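Local coordinates for uncharacterized protein gp49 (Pseudomonas phage YuA, PDB 3PES), which is of unknown function but folds as a small single-chain phage protein, a three-stranded antiparallel sheet packed against one C-terminal helix, at residues Arg64-Glu68 with Ala69-Arg73; Ile74-Ala77 with Val78-Arg81. One frame throughout, in Å; residues are numbered along the deposited sequence.

Interaction 1: Arg64-Glu68 with Ala69-Arg73; sequences RKLTE and AERER
Thr-67 is the N-cap of helix 68-82, and its hydroxyl closes the first turn. OG1 accepts from Glu-70 N at 3.1 Å, with an N-H...O angle of 162°. The torsion that allows this places OG1 between the backbone N and the carbonyl carbon (chi1 58°), facing the start of the helix. Thr-67 O in turn accepts from Arg-71 N at 2.9 Å.

Arg-71 reaches back to Leu-66, just before the cap. Its chain is extended from CG to NE and crosses Leu-66 at about a right angle. Leu-66 CD1 sits over the centre of one guanidinium face, 3.7 Å from Arg-71 CZ. Two waters tie the guanidinium to the loop. One bridges Arg-71 NH2 to Leu-66 O. The other lies at the guanidinium edge, 2.8 Å from Arg-71 NE, and donates to Leu-66 O and Glu-68 OE2. Glu-68 bends back at chi2 toward Arg-71. The direct salt bridge, Glu-68 OE2 to Arg-71 NE, is long at 3.9 Å and purely electrostatic, as the oxygen lies well out of the guanidinium plane.

Arg-73 grips Glu-70 side-on, Arg-73 NE to Glu-70 OE1 at 2.9 Å and Arg-73 NH2 to Glu-70 OE2 at 3.0 Å. Arg-73 NH1 makes a salt bridge with Asp-10 OD2, and Ala-13 N donates to Glu-70 OE2. Together these contacts form a threonine N-cap, flanked by a water-bridged arginine, where a loop enters an alpha-helix.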
# COMPACT_ATOMS: atom_id res chain seq x y z
N ARG A 64 8.46 6.34 13.31
CA ARG A 64 7.92 6.70 14.64
C ARG A 64 6.83 7.77 14.62
O ARG A 64 6.03 7.90 15.56
CB ARG A 64 9.06 7.14 15.55
CG ARG A 64 9.88 5.99 16.11
CD ARG A 64 10.94 6.49 17.10
NE ARG A 64 11.81 7.50 16.48
CZ ARG A 64 12.69 8.26 17.12
NH1 ARG A 64 12.86 8.16 18.44
NH2 ARG A 64 13.42 9.14 16.43
N LYS A 65 6.80 8.56 13.55
CA LYS A 65 5.80 9.61 13.41
C LYS A 65 4.52 9.13 12.74
O LYS A 65 3.55 9.88 12.65
CB LYS A 65 6.36 10.79 12.63
CG LYS A 65 7.42 11.56 13.36
CD LYS A 65 7.67 12.85 12.63
CE LYS A 65 8.73 13.68 13.32
NZ LYS A 65 8.24 14.16 14.65
N LEU A 66 4.51 7.90 12.25
CA LEU A 66 3.29 7.36 11.70
C LEU A 66 2.24 7.24 12.79
O LEU A 66 2.49 6.77 13.90
CB LEU A 66 3.52 5.99 11.06
CG LEU A 66 4.22 5.94 9.70
CD1 LEU A 66 4.61 4.50 9.43
CD2 LEU A 66 3.33 6.46 8.59
N THR A 67 1.05 7.71 12.47
CA THR A 67 -0.11 7.42 13.29
C THR A 67 -0.94 6.37 12.58
O THR A 67 -0.75 6.12 11.39
CB THR A 67 -0.97 8.65 13.46
OG1 THR A 67 -1.37 9.11 12.16
CG2 THR A 67 -0.20 9.76 14.19
N GLU A 68 -1.89 5.75 13.27
CA GLU A 68 -2.79 4.83 12.59
C GLU A 68 -3.55 5.51 11.46
O GLU A 68 -3.80 4.91 10.43
CB GLU A 68 -3.74 4.16 13.58
CG GLU A 68 -3.03 3.17 14.51
CD GLU A 68 -2.19 2.10 13.80
OE1 GLU A 68 -2.61 1.59 12.73
OE2 GLU A 68 -1.11 1.77 14.32
N ALA A 69 -3.92 6.78 11.65
CA ALA A 69 -4.59 7.53 10.57
C ALA A 69 -3.72 7.63 9.32
O ALA A 69 -4.20 7.43 8.20
CB ALA A 69 -4.99 8.93 11.06
N GLU A 70 -2.45 7.94 9.52
CA GLU A 70 -1.51 8.03 8.42
C GLU A 70 -1.28 6.68 7.75
O GLU A 70 -1.19 6.59 6.52
CB GLU A 70 -0.20 8.64 8.91
CG GLU A 70 -0.23 10.16 9.01
CD GLU A 70 -0.38 10.85 7.66
OE1 GLU A 70 -1.54 11.03 7.21
OE2 GLU A 70 0.65 11.22 7.04
N ARG A 71 -1.19 5.62 8.55
CA ARG A 71 -1.01 4.29 7.99
C ARG A 71 -2.18 3.93 7.09
O ARG A 71 -1.99 3.33 6.05
CB ARG A 71 -0.79 3.25 9.09
CG ARG A 71 0.53 3.41 9.85
CD ARG A 71 0.62 2.42 11.02
NE ARG A 71 1.76 2.69 11.90
CZ ARG A 71 2.95 2.13 11.77
NH1 ARG A 71 3.17 1.27 10.78
NH2 ARG A 71 3.91 2.44 12.64
N GLU A 72 -3.40 4.28 7.52
CA GLU A 72 -4.59 3.97 6.75
C GLU A 72 -4.61 4.76 5.43
O GLU A 72 -4.90 4.21 4.36
CB GLU A 72 -5.82 4.25 7.58
CG GLU A 72 -7.12 3.97 6.87
CD GLU A 72 -8.31 4.26 7.74
OE1 GLU A 72 -8.15 4.92 8.79
OE2 GLU A 72 -9.42 3.84 7.37
N ARG A 73 -4.25 6.04 5.50
CA ARG A 73 -4.17 6.88 4.30
C ARG A 73 -3.12 6.36 3.33
O ARG A 73 -3.36 6.24 2.14
CB ARG A 73 -3.87 8.33 4.70
CG ARG A 73 -3.85 9.29 3.51
CD ARG A 73 -3.36 10.70 3.88
NE ARG A 73 -1.96 10.74 4.34
CZ ARG A 73 -0.89 10.65 3.56
NH1 ARG A 73 -1.01 10.45 2.25
NH2 ARG A 73 0.32 10.69 4.11
O HOH W 1 4.54 4.78 14.49
O HOH W 2 1.07 4.12 14.20

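Interaction 2: Ile74-Ala77 with Val78-Arg81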
# COMPACT_ATOMS: atom_id res chain seq x y z
N ILE A 74 -1.94 6.03 3.84
CA ILE A 74 -0.89 5.52 2.97
C ILE A 74 -1.23 4.12 2.41
O ILE A 74 -0.91 3.82 1.26
CB ILE A 74 0.49 5.57 3.66
CG1 ILE A 74 0.88 7.04 3.93
CG2 ILE A 74 1.55 4.91 2.79
CD1 ILE A 74 2.03 7.19 4.93
N ASP A 75 -1.91 3.29 3.20
CA ASP A 75 -2.39 2.01 2.68
C ASP A 75 -3.18 2.25 1.39
O ASP A 75 -3.01 1.54 0.39
CB ASP A 75 -3.35 1.33 3.66
CG ASP A 75 -2.65 0.56 4.77
OD1 ASP A 75 -1.42 0.39 4.73
OD2 ASP A 75 -3.37 0.11 5.69
N GLN A 76 -4.07 3.25 1.41
CA GLN A 76 -4.85 3.53 0.22
C GLN A 76 -4.04 4.12 -0.92
O GLN A 76 -4.29 3.81 -2.09
CB GLN A 76 -6.04 4.44 0.57
CG GLN A 76 -6.97 4.65 -0.63
CD GLN A 76 -7.73 3.39 -0.96
OE1 GLN A 76 -8.34 2.79 -0.07
NE2 GLN A 76 -7.73 2.98 -2.23
N ALA A 77 -3.06 4.95 -0.60
CA ALA A 77 -2.12 5.47 -1.59
C ALA A 77 -1.35 4.34 -2.28
O ALA A 77 -1.12 4.37 -3.50
CB ALA A 77 -1.16 6.47 -0.92
N VAL A 78 -0.94 3.34 -1.50
CA VAL A 78 -0.27 2.17 -2.05
C VAL A 78 -1.22 1.38 -2.95
O VAL A 78 -0.85 0.98 -4.04
CB VAL A 78 0.33 1.30 -0.92
CG1 VAL A 78 0.87 -0.03 -1.45
CG2 VAL A 78 1.43 2.08 -0.22
N PHE A 79 -2.45 1.14 -2.49
CA PHE A 79 -3.43 0.47 -3.35
C PHE A 79 -3.59 1.21 -4.69
O PHE A 79 -3.56 0.60 -5.75
CB PHE A 79 -4.77 0.37 -2.61
CG PHE A 79 -5.85 -0.37 -3.38
CD1 PHE A 79 -6.19 -1.67 -3.06
CD2 PHE A 79 -6.55 0.26 -4.41
CE1 PHE A 79 -7.19 -2.36 -3.78
CE2 PHE A 79 -7.55 -0.41 -5.10
CZ PHE A 79 -7.87 -1.71 -4.78
N ASP A 80 -3.75 2.53 -4.63
CA ASP A 80 -4.01 3.28 -5.84
C ASP A 80 -2.79 3.22 -6.77
O ASP A 80 -2.92 3.10 -7.97
CB ASP A 80 -4.34 4.74 -5.50
CG ASP A 80 -5.68 4.90 -4.81
OD1 ASP A 80 -6.53 3.97 -4.82
OD2 ASP A 80 -5.88 5.99 -4.25
N ARG A 81 -1.58 3.27 -6.20
CA ARG A 81 -0.36 3.16 -7.01
C ARG A 81 -0.27 1.77 -7.66
O ARG A 81 0.03 1.66 -8.85
CB ARG A 81 0.87 3.45 -6.14
CG ARG A 81 2.20 3.16 -6.79
CD ARG A 81 2.42 3.84 -8.14
NE ARG A 81 3.69 3.39 -8.73
CZ ARG A 81 3.84 2.24 -9.39
NH1 ARG A 81 2.82 1.40 -9.58
NH2 ARG A 81 5.03 1.93 -9.86
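Gln-76 lies alongside Phe-79, both side chains pointing the same way from the helix. Its amide nitrogen NE2 comes to 3.7 Å from Phe-79 CD2. The amide and ring planes are 52° apart. Both chains leave the backbone with CG anti to the backbone N and run side by side.

Gln-76 then bends at chi2 (70°), and this turns its amide toward the next helical turn. There NE2 donates to Asp-80 OD1 at 3.0 Å, with an N-H...O angle of 156°. The acceptor lies in the plane of the amide. The donor, however, reaches the carboxylate from above its plane. The bond probably offsets part of the charge of Asp-80. It links the side chains of residues i and i+4, the same pair whose backbones are joined by Asp-80 N to Gln-76 O.

On another side of the helix, Ile-74 and Val-78 meet through methyl groups, with CG2 to CG2 at 4.1 Å. Val-78 CG2 also sits 3.3 Å from Ile-74 O, the carbonyl that accepts from Val-78 N at 2.8 Å. Both residues are buried. Trp-49 touches both, and Phe-8, Ile-19, Val-21 and Trp-24 also pack on Val-78. Asp-75 OD1 accepts a hydrogen bond from Trp-49 NE1, a polar tie between the helix and strand 46-52.

The backbone bonds from Phe-79 N to Asp-75 O and from Arg-81 N to Ala-77 O complete the i to i+4 pattern. This is an amphipathic alpha-helix laid on an antiparallel sheet, with a polar glutamine-aspartate pair on its exposed side.

The chain first builds the antiparallel sheet of strands 6-12, 15-25 and 46-52, then passes through helix 60-63 into the loop where interaction 1 begins. Interaction 1 starts helix 68-82, and interaction 2 carries the same helix onward. They follow in series along the chain, neither nested nor crossed, and each closes only short local turns. Their centres are about 13 Å apart, yet they touch: Leu-66 CD2 packs on Ile-74 CD1 at 3.9 Å, so the loop residue reaches the second contact. Interaction 1 ties the helix start to strand 6-12 and the residue after it. Interaction 2 meets all three strands.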